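Local coordinates for lipolytic protein G-D-S-L family (PDB 4Q7Q), which is probably a hydrolase of the SGNH (GDSL) superfamily, thought to cleave esters as a lipase would, though its substrate is not established, at residues A[91-94]-A[95-99]; A[102-105]-A[106-110]; A[160-163]-A[164-167]. All blocks are in the same frame, centred on the assembly; numbering follows the deposited sequence.

Contact 1: A[91-94]-A[95-99]; sequences KLDD and YQHDN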
loop_
_atom_site.group_PDB
_atom_site.type_symbol
_atom_site.label_atom_id
_atom_site.label_comp_id
_atom_site.label_asym_id
_atom_site.label_seq_id
_atom_site.Cartn_x
_atom_site.Cartn_y
_atom_site.Cartn_z
ATOM N N LYS A 91 11.048 -8.767 14.722
ATOM C CA LYS A 91 11.090 -10.208 14.512
ATOM C C LYS A 91 9.786 -10.823 14.990
ATOM O O LYS A 91 8.997 -10.162 15.658
ATOM C CB LYS A 91 12.276 -10.828 15.257
ATOM C CG LYS A 91 13.653 -10.343 14.787
ATOM C CD LYS A 91 14.794 -10.980 15.589
ATOM C CE LYS A 91 16.161 -10.632 14.999
ATOM N NZ LYS A 91 17.294 -11.142 15.832
ATOM N N LEU A 92 9.563 -12.091 14.669
ATOM C CA LEU A 92 8.313 -12.744 15.047
ATOM C C LEU A 92 8.053 -12.680 16.560
ATOM O O LEU A 92 6.903 -12.622 16.989
ATOM C CB LEU A 92 8.281 -14.190 14.543
ATOM C CG LEU A 92 6.993 -14.985 14.802
ATOM C CD1 LEU A 92 5.786 -14.316 14.166
ATOM C CD2 LEU A 92 7.127 -16.427 14.321
ATOM N N ASP A 93 9.122 -12.672 17.356
ATOM C CA ASP A 93 9.011 -12.519 18.807
ATOM C C ASP A 93 8.233 -11.265 19.209
ATOM O O ASP A 93 7.528 -11.260 20.221
ATOM C CB ASP A 93 10.404 -12.477 19.439
ATOM C CG ASP A 93 10.360 -12.305 20.946
ATOM O OD1 ASP A 93 10.501 -11.159 21.421
ATOM O OD2 ASP A 93 10.190 -13.317 21.657
ATOM N N ASP A 94 8.376 -10.202 18.418
ATOM C CA ASP A 94 7.651 -8.953 18.656
ATOM C C ASP A 94 6.164 -9.075 18.342
ATOM O O ASP A 94 5.350 -8.280 18.815
ATOM C CB ASP A 94 8.252 -7.816 17.828
ATOM C CG ASP A 94 9.681 -7.515 18.213
ATOM O OD1 ASP A 94 9.890 -7.052 19.349
ATOM O OD2 ASP A 94 10.589 -7.734 17.384
ATOM N N TYR A 95 5.811 -10.060 17.526
ATOM C CA TYR A 95 4.410 -10.337 17.268
ATOM C C TYR A 95 3.843 -11.267 18.344
ATOM O O TYR A 95 2.690 -11.131 18.756
ATOM C CB TYR A 95 4.203 -10.946 15.877
ATOM C CG TYR A 95 2.750 -11.251 15.622
ATOM C CD1 TYR A 95 1.896 -10.280 15.112
ATOM C CD2 TYR A 95 2.215 -12.498 15.939
ATOM C CE1 TYR A 95 0.557 -10.550 14.906
ATOM C CE2 TYR A 95 0.882 -12.771 15.742
ATOM C CZ TYR A 95 0.060 -11.799 15.226
ATOM O OH TYR A 95 -1.265 -12.072 15.028
ATOM N N GLN A 96 4.658 -12.217 18.790
ATOM C CA GLN A 96 4.215 -13.218 19.756
ATOM C C GLN A 96 4.047 -12.636 21.150
ATOM O O GLN A 96 3.186 -13.074 21.922
ATOM C CB GLN A 96 5.213 -14.374 19.802
ATOM C CG GLN A 96 5.217 -15.223 18.545
ATOM C CD GLN A 96 6.454 -16.092 18.439
ATOM O OE1 GLN A 96 7.528 -15.716 18.901
ATOM N NE2 GLN A 96 6.309 -17.258 17.822
ATOM N N HIS A 97 4.884 -11.657 21.474
ATOM C CA HIS A 97 4.906 -11.077 22.808
ATOM C C HIS A 97 4.773 -9.565 22.754
ATOM O O HIS A 97 5.104 -8.934 21.747
ATOM C CB HIS A 97 6.201 -11.457 23.524
ATOM C CG HIS A 97 6.474 -12.926 23.533
ATOM N ND1 HIS A 97 5.863 -13.791 24.417
ATOM C CD2 HIS A 97 7.286 -13.686 22.762
ATOM C CE1 HIS A 97 6.289 -15.020 24.191
ATOM N NE2 HIS A 97 7.154 -14.984 23.192
ATOM N N ASP A 98 4.289 -8.992 23.849
ATOM C CA ASP A 98 4.080 -7.557 23.937
ATOM C C ASP A 98 5.378 -6.840 24.294
ATOM O O ASP A 98 5.708 -6.675 25.473
ATOM C CB ASP A 98 3.001 -7.246 24.973
ATOM C CG ASP A 98 2.574 -5.792 24.956
ATOM O OD1 ASP A 98 3.202 -4.983 24.236
ATOM O OD2 ASP A 98 1.610 -5.456 25.680
ATOM N N ASN A 99 6.102 -6.409 23.267
ATOM C CA ASN A 99 7.305 -5.618 23.456
ATOM C C ASN A 99 7.041 -4.160 23.113
ATOM O O ASN A 99 7.970 -3.386 22.885
ATOM C CB ASN A 99 8.445 -6.174 22.602
ATOM C CG ASN A 99 8.783 -7.607 22.961
ATOM O OD1 ASN A 99 8.640 -8.016 24.116
ATOM N ND2 ASN A 99 9.221 -8.383 21.973
HETATM O O HOH W 1 5.739 -6.094 20.422
#
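Asn99 reaches back to the short helix 92-96 and puts its single amide nitrogen between two carboxylates. From ND2 one bond runs to Asp94 OD1 at 3.0 Å, nearly straight, and another to Asp93 OD1 at 3.1 Å. Both acceptors lie close to the amide plane, as a planar NH2 group prefers. The carboxylates are turned differently: that of Asp94 stands almost upright to the amide, with planes 85° apart, and is met from above, whereas that of Asp93 is turned nearer to the amide plane (26° between them) and is met on its anti side, by a donor tilted out of the carboxylate plane. Asp94 is tied down at its far oxygen too, since OD2 takes the backbone N of Lys91 at 2.9 Å. The segment is a single short helical turn on the surface of the SGNH-type α/β domain, followed directly by a loop: Leu92 O receives both Tyr95 N and Gln96 N, and His97 is the first residue to leave helical geometry. Tyr95 marks the tightly packed side. Its ring heads away from the turn, CG lying opposite the backbone N (chi1 179°), toward helices 104-118 and 157-171, where OH bonds Glu171. The solvent side is looser. There Gln96 lays its amide beside Leu92, NE2 lying 3.7 Å from CD2 of that leucine, and the exposed His97 ring brings CD2 to 3.1 Å from Asp93 OD2.

Contact 2: A[102-105]-A[106-110]; sequences TTVY and GSFRI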
loop_
_atom_site.group_PDB
_atom_site.type_symbol
_atom_site.label_atom_id
_atom_site.label_comp_id
_atom_site.label_asym_id
_atom_site.label_seq_id
_atom_site.Cartn_x
_atom_site.Cartn_y
_atom_site.Cartn_z
ATOM N N THR A 102 6.720 -0.914 18.855
ATOM C CA THR A 102 8.053 -0.417 18.526
ATOM C C THR A 102 8.633 -1.005 17.247
ATOM O O THR A 102 9.728 -0.612 16.815
ATOM C CB THR A 102 9.018 -0.765 19.652
ATOM O OG1 THR A 102 9.041 -2.189 19.820
ATOM C CG2 THR A 102 8.566 -0.117 20.950
ATOM N N THR A 103 7.921 -1.969 16.671
ATOM C CA THR A 103 8.331 -2.617 15.430
ATOM C C THR A 103 7.082 -2.890 14.621
ATOM O O THR A 103 5.965 -2.832 15.151
ATOM C CB THR A 103 9.014 -3.979 15.677
ATOM O OG1 THR A 103 8.091 -4.869 16.329
ATOM C CG2 THR A 103 10.264 -3.824 16.532
ATOM N N VAL A 104 7.275 -3.222 13.349
ATOM C CA VAL A 104 6.172 -3.587 12.468
ATOM C C VAL A 104 5.457 -4.844 12.968
ATOM O O VAL A 104 4.228 -4.873 13.062
ATOM C CB VAL A 104 6.648 -3.763 11.014
ATOM C CG1 VAL A 104 5.496 -4.188 10.133
ATOM C CG2 VAL A 104 7.252 -2.459 10.513
ATOM N N TYR A 105 6.220 -5.876 13.308
ATOM C CA TYR A 105 5.630 -7.074 13.893
ATOM C C TYR A 105 4.793 -6.737 15.138
ATOM O O TYR A 105 3.698 -7.279 15.323
ATOM C CB TYR A 105 6.725 -8.061 14.281
ATOM C CG TYR A 105 7.225 -8.998 13.194
ATOM C CD1 TYR A 105 6.528 -10.154 12.877
ATOM C CD2 TYR A 105 8.427 -8.758 12.536
ATOM C CE1 TYR A 105 7.001 -11.036 11.922
ATOM C CE2 TYR A 105 8.913 -9.640 11.579
ATOM C CZ TYR A 105 8.193 -10.782 11.278
ATOM O OH TYR A 105 8.647 -11.677 10.326
ATOM N N GLY A 106 5.305 -5.846 15.990
ATOM C CA GLY A 106 4.571 -5.391 17.162
ATOM C C GLY A 106 3.259 -4.698 16.812
ATOM O O GLY A 106 2.225 -4.949 17.433
ATOM N N SER A 107 3.299 -3.830 15.803
ATOM C CA SER A 107 2.100 -3.114 15.364
ATOM C C SER A 107 1.048 -4.083 14.860
ATOM O O SER A 107 -0.142 -3.901 15.105
ATOM C CB SER A 107 2.432 -2.120 14.250
ATOM O OG SER A 107 3.307 -1.112 14.718
ATOM N N PHE A 108 1.483 -5.107 14.134
ATOM C CA PHE A 108 0.528 -6.080 13.620
ATOM C C PHE A 108 -0.093 -6.893 14.746
ATOM O O PHE A 108 -1.268 -7.259 14.664
ATOM C CB PHE A 108 1.142 -6.965 12.538
ATOM C CG PHE A 108 1.070 -6.361 11.164
ATOM C CD1 PHE A 108 1.877 -5.290 10.826
ATOM C CD2 PHE A 108 0.191 -6.861 10.215
ATOM C CE1 PHE A 108 1.811 -4.721 9.554
ATOM C CE2 PHE A 108 0.117 -6.303 8.946
ATOM C CZ PHE A 108 0.932 -5.230 8.610
ATOM N N ARG A 109 0.675 -7.142 15.803
ATOM C CA ARG A 109 0.137 -7.801 16.987
ATOM C C ARG A 109 -1.016 -6.984 17.574
ATOM O O ARG A 109 -2.089 -7.520 17.866
ATOM C CB ARG A 109 1.233 -8.035 18.039
ATOM C CG ARG A 109 0.686 -8.481 19.399
ATOM C CD ARG A 109 1.789 -8.573 20.460
ATOM N NE ARG A 109 2.670 -7.407 20.422
ATOM C CZ ARG A 109 2.376 -6.226 20.955
ATOM N NH1 ARG A 109 3.237 -5.221 20.849
ATOM N NH2 ARG A 109 1.220 -6.041 21.584
ATOM N N ILE A 110 -0.795 -5.683 17.718
ATOM C CA ILE A 110 -1.811 -4.774 18.238
ATOM C C ILE A 110 -3.051 -4.734 17.341
ATOM O O ILE A 110 -4.184 -4.814 17.821
ATOM C CB ILE A 110 -1.221 -3.353 18.399
ATOM C CG1 ILE A 110 -0.147 -3.365 19.488
ATOM C CG2 ILE A 110 -2.311 -2.328 18.696
ATOM C CD1 ILE A 110 0.572 -2.054 19.615
#
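Val104 and Phe108 lie side by side one helical turn apart, both pointing the same way. Following Phe108 outward, CB sits 3.8 Å from Val104 O, and CG keeps a similar distance from that oxygen. CD1 then comes to 3.3 Å from Val104 O, which lies at the ring's edge and in its plane; the same atom also touches Val104 CG1. Farther out, CE1 rests 3.8 Å from Val104 CG1, the methyl that stands anti to the valine's backbone N (chi1 178°) and is thereby carried alongside the ring; beyond the valine, the side chain also packs on Ser56 of helix 56-61 and Ile167 of helix 157-171. Phe108 N also bonds Val104 O, at 3.0 Å. This is the first turn of helix 104-118, a helix of the SGNH-type α/β fold, and Thr103 is its N-cap: OG1 accepts from Gly106 N at 3.0 Å, while the backbone O of Thr103 takes Ser107 N. Gly106 sits close against the cap: a β-carbon here would fall 3.1 Å from Thr103 OG1, a tight fit. Ser107 sends its hydroxyl to Asn101 and Arg87. On another side, bent Arg109 has Gly106 O on one guanidinium face, 3.4 Å from the plane and offset toward the rim, and its NE probably bonds Asp94 O.

Contact 3: A[160-163]-A[164-167]; sequences FANA and VLTI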
loop_
_atom_site.group_PDB
_atom_site.type_symbol
_atom_site.label_atom_id
_atom_site.label_comp_id
_atom_site.label_asym_id
_atom_site.label_seq_id
_atom_site.Cartn_x
_atom_site.Cartn_y
_atom_site.Cartn_z
ATOM N N PHE A 160 9.616 -5.968 4.730
ATOM C CA PHE A 160 8.284 -5.657 5.242
ATOM C C PHE A 160 7.255 -6.635 4.680
ATOM O O PHE A 160 6.397 -7.134 5.407
ATOM C CB PHE A 160 7.923 -4.196 4.936
ATOM C CG PHE A 160 8.728 -3.208 5.727
ATOM C CD1 PHE A 160 10.067 -2.984 5.428
ATOM C CD2 PHE A 160 8.161 -2.518 6.791
ATOM C CE1 PHE A 160 10.822 -2.087 6.172
ATOM C CE2 PHE A 160 8.910 -1.625 7.535
ATOM C CZ PHE A 160 10.237 -1.406 7.224
ATOM N N ALA A 161 7.342 -6.915 3.386
ATOM C CA ALA A 161 6.475 -7.922 2.788
ATOM C C ALA A 161 6.694 -9.276 3.455
ATOM O O ALA A 161 5.740 -10.002 3.738
ATOM C CB ALA A 161 6.724 -8.016 1.300
ATOM N N ASN A 162 7.952 -9.607 3.726
ATOM C CA ASN A 162 8.263 -10.898 4.323
ATOM C C ASN A 162 7.730 -11.015 5.749
ATOM O O ASN A 162 7.271 -12.086 6.163
ATOM C CB ASN A 162 9.767 -11.188 4.255
ATOM C CG ASN A 162 10.248 -11.464 2.829
ATOM O OD1 ASN A 162 9.448 -11.744 1.934
ATOM N ND2 ASN A 162 11.557 -11.403 2.620
ATOM N N ALA A 163 7.778 -9.917 6.497
ATOM C CA ALA A 163 7.184 -9.903 7.834
ATOM C C ALA A 163 5.681 -10.203 7.778
ATOM O O ALA A 163 5.169 -11.011 8.557
ATOM C CB ALA A 163 7.440 -8.575 8.520
ATOM N N VAL A 164 4.978 -9.556 6.855
ATOM C CA VAL A 164 3.548 -9.797 6.692
ATOM C C VAL A 164 3.292 -11.264 6.327
ATOM O O VAL A 164 2.411 -11.911 6.888
ATOM C CB VAL A 164 2.941 -8.858 5.627
ATOM C CG1 VAL A 164 1.497 -9.250 5.333
ATOM C CG2 VAL A 164 3.048 -7.387 6.085
ATOM N N LEU A 165 4.084 -11.792 5.400
ATOM C CA LEU A 165 3.967 -13.197 5.022
ATOM C C LEU A 165 4.208 -14.114 6.217
ATOM O O LEU A 165 3.501 -15.100 6.408
ATOM C CB LEU A 165 4.932 -13.536 3.891
ATOM C CG LEU A 165 4.588 -12.959 2.514
ATOM C CD1 LEU A 165 5.808 -13.036 1.617
ATOM C CD2 LEU A 165 3.418 -13.709 1.889
ATOM N N THR A 166 5.211 -13.785 7.022
ATOM C CA THR A 166 5.531 -14.580 8.207
ATOM C C THR A 166 4.389 -14.581 9.222
ATOM O O THR A 166 4.054 -15.625 9.769
ATOM C CB THR A 166 6.838 -14.092 8.866
ATOM O OG1 THR A 166 7.913 -14.219 7.928
ATOM C CG2 THR A 166 7.166 -14.911 10.102
ATOM N N ILE A 167 3.786 -13.419 9.462
ATOM C CA ILE A 167 2.649 -13.325 10.379
ATOM C C ILE A 167 1.469 -14.131 9.857
ATOM O O ILE A 167 0.790 -14.821 10.622
ATOM C CB ILE A 167 2.211 -11.857 10.593
ATOM C CG1 ILE A 167 3.323 -11.069 11.290
ATOM C CG2 ILE A 167 0.940 -11.779 11.422
ATOM C CD1 ILE A 167 3.122 -9.579 11.244
#
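Asn162 O is gripped twice by one residue: Thr166 brings its backbone N to 2.8 Å and its hydroxyl OG1 to the same 2.8 Å, from opposite faces of the carbonyl plane. This is the familiar way a threonine inside an α-helix folds its hydroxyl back onto the carbonyl four residues earlier, here within helix 157-171 of the SGNH-type α/β fold. The hydroxyl gets there because OG1 stands anti to the threonine's own carbonyl carbon, chi1 -60°, and it donates from above the plane, 37° out of it. A valine in its place would probably leave Asn162 O with the backbone N alone from this residue, and set a methyl where the hydroxyl now donates. The neighbouring rungs are regular: Val164 N to Phe160 O, Leu165 N to Ala161 O and Ile167 N to Ala163 O. The buried flank of the helix is apolar. Val164 and Ile167 lean on Leu126 of the central parallel sheet, while the Phe160 ring meets Trp83 nearly at right angles. Ala163 packs on Tyr105 of helix 104-118. Toward the partly exposed side, Leu165 crosses Asn162 obliquely and extends over the preceding turn: its CG passes 3.4 Å from Ala161 O, and its CD1 ends 3.9 Å from Asn162 OD1.

Overall arrangement
The three contacts come in series along the chain, one on each of helices 92-96, 104-118 and 157-171, all on the same side of the chain's centre. Contact 1 is outermost, its centre about 23 Å from that of the chain, against about 17 Å for contact 2 and 14 Å for contact 3. Centres of contacts 1 and 2 are about 7 Å apart, those of 2 and 3 about 11 Å. Helix 104-118 packs against both other helices: Arg109 meets the turn of contact 1, while Tyr105 and Phe108 pack on Thr166 and Ile167. Tyr95 of contact 1 also reaches Ile167 directly, across centres about 13 Å apart. Contact 3 meets strands 123-127 and 175-176, joining this three-helix flank to the parallel sheet.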